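Local structure of secondary thiamine-phosphate synthase enzyme (Thermus thermophilus, 2CU5) at residues Asp52-Val55 with Ala56-Leu59; Asn80-Ala83 with His84-Leu88. The protein is of unproven function but, as a member of the YjbQ (UPF0047) family, may act as a secondary thiamine-phosphate synthase. All coordinates share one frame; numbering follows the deposited sequence.

Contact 1. Residues Asp52-Val55 with Ala56-Leu59; sequences DPTV and AQDL
Thr54 and Asp58 share the shortest backbone bond of this first helical turn, Asp58 N reaching Thr54 O at 2.8 Å. Just ahead of it Asp52 is the N-cap. Its OD1 is gripped twice, by Thr54 N and by the Thr54 hydroxyl, with OG1 at 2.7 Å from Asp52 OD1; both donors come in from the same face of the carboxylate, well above its plane. The threonine can do this because OG1 sits between its backbone N and carbonyl carbon (chi1 61°), turned back toward the cap. Leu59 N donates to Val55 O at 3.0 Å, and the bond from Gln57 N to Pro53 O is longer, at 3.3 Å. One residue earlier the pattern would call for Ala56 N and Asp52 O, but here a water steps in, accepting from Ala56 N at 2.9 Å while donating to Asp52 O. Gln57 runs extended past CG, its CG 3.4 Å from Pro53 O and its amide carbon CD lying 3.8 Å from Thr54 CA, while CG2 of Thr54 comes near Gln57 OE1. Cutting Gln57 back to an alanine here would probably uncover the Pro53 carbonyl and leave the Thr54 methyl without the amide that lies near it. On the inner side Val55 and Leu59 lie alongside, pointing the same way, both touching Gln48 of strand 43-48; Val55 CG1 lies 4.1 Å from Leu59 CD1. The carboxylate of Asp58 turns instead to the second subunit, bonding Ser81 OG and the backbone N of Arg75 and His76 there; the His76 ring of that subunit also reaches Asp52 OD2 and Thr54 OG1. Both aspartates thus tie this turn to a neighbouring chain, and the N-terminus of the helix would probably favour a negative charge on Asp52.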
loop_
_atom_site.group_PDB
_atom_site.type_symbol
_atom_site.label_atom_id
_atom_site.label_comp_id
_atom_site.label_asym_id
_atom_site.label_seq_id
_atom_site.Cartn_x
_atom_site.Cartn_y
_atom_site.Cartn_z
ATOM N N ASP A 52 -2.539 21.594 -5.509
ATOM C CA ASP A 52 -3.349 21.786 -6.706
ATOM C C ASP A 52 -4.581 20.899 -6.546
ATOM O O ASP A 52 -4.477 19.673 -6.554
ATOM C CB ASP A 52 -2.576 21.380 -7.960
ATOM C CG ASP A 52 -3.370 21.621 -9.228
ATOM O OD1 ASP A 52 -4.594 21.854 -9.121
ATOM O OD2 ASP A 52 -2.775 21.567 -10.327
ATOM N N PRO A 53 -5.769 21.512 -6.401
ATOM C CA PRO A 53 -7.035 20.790 -6.229
ATOM C C PRO A 53 -7.355 19.779 -7.330
ATOM O O PRO A 53 -8.051 18.793 -7.094
ATOM C CB PRO A 53 -8.076 21.916 -6.187
ATOM C CG PRO A 53 -7.304 23.086 -5.686
ATOM C CD PRO A 53 -6.003 22.965 -6.430
ATOM N N THR A 54 -6.847 20.028 -8.531
ATOM C CA THR A 54 -7.119 19.142 -9.657
ATOM C C THR A 54 -6.462 17.771 -9.538
ATOM O O THR A 54 -6.925 16.810 -10.154
ATOM C CB THR A 54 -6.712 19.802 -10.993
ATOM O OG1 THR A 54 -5.306 20.079 -10.999
ATOM C CG2 THR A 54 -7.480 21.105 -11.180
ATOM N N VAL A 55 -5.398 17.673 -8.747
ATOM C CA VAL A 55 -4.734 16.387 -8.558
ATOM C C VAL A 55 -5.736 15.420 -7.919
ATOM O O VAL A 55 -5.930 14.299 -8.400
ATOM C CB VAL A 55 -3.465 16.521 -7.663
ATOM C CG1 VAL A 55 -2.987 15.149 -7.207
ATOM C CG2 VAL A 55 -2.349 17.202 -8.444
ATOM N N ALA A 56 -6.391 15.858 -6.849
ATOM C CA ALA A 56 -7.374 15.017 -6.175
ATOM C C ALA A 56 -8.539 14.727 -7.118
ATOM O O ALA A 56 -9.059 13.617 -7.156
ATOM C CB ALA A 56 -7.881 15.707 -4.899
ATOM N N GLN A 57 -8.944 15.738 -7.875
ATOM C CA GLN A 57 -10.040 15.589 -8.824
ATOM C C GLN A 57 -9.744 14.486 -9.843
ATOM O O GLN A 57 -10.576 13.604 -10.077
ATOM C CB GLN A 57 -10.283 16.915 -9.544
ATOM C CG GLN A 57 -10.931 17.979 -8.666
ATOM C CD GLN A 57 -10.902 19.351 -9.306
ATOM O OE1 GLN A 57 -11.044 19.480 -10.523
ATOM N NE2 GLN A 57 -10.729 20.387 -8.490
ATOM N N ASP A 58 -8.560 14.533 -10.445
ATOM C CA ASP A 58 -8.191 13.520 -11.426
ATOM C C ASP A 58 -8.035 12.137 -10.794
ATOM O O ASP A 58 -8.384 11.129 -11.411
ATOM C CB ASP A 58 -6.901 13.917 -12.153
ATOM C CG ASP A 58 -7.093 15.103 -13.085
ATOM O OD1 ASP A 58 -8.238 15.574 -13.222
ATOM O OD2 ASP A 58 -6.099 15.562 -13.685
ATOM N N LEU A 59 -7.520 12.078 -9.567
ATOM C CA LEU A 59 -7.356 10.790 -8.898
ATOM C C LEU A 59 -8.703 10.096 -8.715
ATOM O O LEU A 59 -8.847 8.908 -9.018
ATOM C CB LEU A 59 -6.682 10.967 -7.528
ATOM C CG LEU A 59 -5.183 11.277 -7.536
ATOM C CD1 LEU A 59 -4.702 11.591 -6.111
ATOM C CD2 LEU A 59 -4.427 10.087 -8.112
HETATM O O HOH W 1 -5.392 17.815 -4.913
#

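Contact 2. Residues Asn80-Ala83 with His84-Leu88; sequences NSHA and HLKSL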
loop_
_atom_site.group_PDB
_atom_site.type_symbol
_atom_site.label_atom_id
_atom_site.label_comp_id
_atom_site.label_asym_id
_atom_site.label_seq_id
_atom_site.Cartn_x
_atom_site.Cartn_y
_atom_site.Cartn_z
ATOM N N ASN A 80 -21.459 -1.610 -2.919
ATOM C CA ASN A 80 -20.277 -0.808 -2.635
ATOM C C ASN A 80 -18.964 -1.532 -2.933
ATOM O O ASN A 80 -17.919 -1.157 -2.413
ATOM C CB ASN A 80 -20.278 -0.331 -1.172
ATOM C CG ASN A 80 -20.511 -1.457 -0.188
ATOM O OD1 ASN A 80 -20.000 -2.558 -0.357
ATOM N ND2 ASN A 80 -21.282 -1.180 0.856
ATOM N N SER A 81 -19.010 -2.571 -3.760
ATOM C CA SER A 81 -17.784 -3.291 -4.089
ATOM C C SER A 81 -16.747 -2.347 -4.688
ATOM O O SER A 81 -15.547 -2.519 -4.469
ATOM C CB SER A 81 -18.071 -4.441 -5.061
ATOM O OG SER A 81 -18.670 -5.529 -4.375
ATOM N N HIS A 82 -17.212 -1.349 -5.436
ATOM C CA HIS A 82 -16.312 -0.374 -6.051
ATOM C C HIS A 82 -15.470 0.324 -4.984
ATOM O O HIS A 82 -14.292 0.610 -5.201
ATOM C CB HIS A 82 -17.104 0.684 -6.826
ATOM C CG HIS A 82 -17.874 1.619 -5.949
ATOM N ND1 HIS A 82 -18.936 1.209 -5.172
ATOM C CD2 HIS A 82 -17.714 2.941 -5.700
ATOM C CE1 HIS A 82 -19.397 2.236 -4.481
ATOM N NE2 HIS A 82 -18.674 3.299 -4.782
ATOM N N ALA A 83 -16.086 0.603 -3.836
ATOM C CA ALA A 83 -15.397 1.272 -2.735
ATOM C C ALA A 83 -14.459 0.317 -2.012
ATOM O O ALA A 83 -13.425 0.728 -1.482
ATOM C CB ALA A 83 -16.411 1.850 -1.760
ATOM N N HIS A 84 -14.828 -0.960 -1.971
ATOM C CA HIS A 84 -13.985 -1.955 -1.329
ATOM C C HIS A 84 -12.706 -2.060 -2.150
ATOM O O HIS A 84 -11.609 -2.136 -1.601
ATOM C CB HIS A 84 -14.696 -3.312 -1.273
ATOM C CG HIS A 84 -15.666 -3.436 -0.139
ATOM N ND1 HIS A 84 -15.286 -3.828 1.127
ATOM C CD2 HIS A 84 -16.996 -3.194 -0.074
ATOM C CE1 HIS A 84 -16.342 -3.825 1.922
ATOM N NE2 HIS A 84 -17.391 -3.444 1.218
ATOM N N LEU A 85 -12.851 -2.048 -3.471
ATOM C CA LEU A 85 -11.688 -2.131 -4.340
ATOM C C LEU A 85 -10.803 -0.893 -4.230
ATOM O O LEU A 85 -9.584 -1.009 -4.139
ATOM C CB LEU A 85 -12.113 -2.331 -5.800
ATOM C CG LEU A 85 -10.936 -2.417 -6.783
ATOM C CD1 LEU A 85 -10.014 -3.573 -6.403
ATOM C CD2 LEU A 85 -11.469 -2.608 -8.204
ATOM N N LYS A 86 -11.405 0.294 -4.242
ATOM C CA LYS A 86 -10.609 1.510 -4.141
ATOM C C LYS A 86 -9.818 1.511 -2.835
ATOM O O LYS A 86 -8.677 1.983 -2.788
ATOM C CB LYS A 86 -11.502 2.741 -4.219
ATOM C CG LYS A 86 -12.177 2.906 -5.571
ATOM C CD LYS A 86 -13.130 4.070 -5.563
ATOM C CE LYS A 86 -13.851 4.196 -6.903
ATOM N NZ LYS A 86 -14.876 5.259 -6.812
ATOM N N SER A 87 -10.431 0.969 -1.788
ATOM C CA SER A 87 -9.798 0.882 -0.475
ATOM C C SER A 87 -8.602 -0.063 -0.527
ATOM O O SER A 87 -7.526 0.256 -0.019
ATOM C CB SER A 87 -10.813 0.391 0.565
ATOM O OG SER A 87 -10.194 0.130 1.812
ATOM N N LEU A 88 -8.797 -1.230 -1.139
ATOM C CA LEU A 88 -7.728 -2.217 -1.273
ATOM C C LEU A 88 -6.562 -1.639 -2.067
ATOM O O LEU A 88 -5.393 -1.851 -1.727
ATOM C CB LEU A 88 -8.265 -3.474 -1.977
ATOM C CG LEU A 88 -7.303 -4.626 -2.299
ATOM C CD1 LEU A 88 -8.103 -5.918 -2.405
ATOM C CD2 LEU A 88 -6.555 -4.356 -3.594
HETATM O O HOH W 2 -19.696 -3.334 2.943
#
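Asn80 and His84 meet at an angle, the amide plane of one turned 57° from the imidazole plane of the other. Asn80 OD1 comes in at the edge of the ring, close to its plane, and stands 3.1 Å from His84 CD2. The ring is swung toward Asn80 because His84 CG lies beside its own backbone N, anti to the carbonyl carbon (chi1 -81°), which also brings CD2 to 3.2 Å from Asn80 O. A water lies in the plane of the ring, bonded to His84 NE2 at 2.9 Å, and takes a weak bond from Asn80 ND2. The other ring nitrogen, His84 ND1, is bonded to Gln48 OE1 of the third subunit, so the imidazole is held at both nitrogens. His76 of the same chain sets its ring nearly perpendicular to that of His84 and shares a weak bond between its NE2 and Asn80 OD1. Asn80 and His84 belong to the opening turn of helix 81-90, which lies at a subunit interface of the three-chain assembly; Asn80 occupies the N-cap place without a capping bond from its side chain, and its carbonyl accepts from His84 N, an i to i+4 bond. The ladder continues with Leu85 N on Ser81 O at 2.9 Å and with Ser87 N on Ala83 O at 3.0 Å. Round the helix from His84, His82 and Lys86 slant across each other. The lysine chain is extended and passes the carbonyl of its partner, with Lys86 CG 3.1 Å from His82 O, before NZ arrives in plane at the edge of the imidazole, 3.8 Å from His82 CD2. One face of that ring is roofed by Ala83 CB, over its centre. Ser81 OG bonds Asp58 OD2 of the third subunit, while Ser87 OG bonds the backbone O of Cys43 in its own chain.

How the contacts relate
Both contacts are opening turns of successive helices, contact 1 on helix 53-66 and contact 2 on helix 81-90, with centres about 19 Å apart and no touch between them within one chain. They are brought together by assembly: Asp58 of contact 1 bonds Ser81 belonging to contact 2 of another subunit, and Leu59 packs there on Leu85. Their burial differs. Contact 1 is only partly buried, with Pro53 exposed, whereas nearly every touching residue of contact 2 is buried. Their chemistry differs too: residues 52-59 bring carboxylates, while residues 80-88 bring histidines, a lysine and serines; one start is capped by its side chain, the other is not.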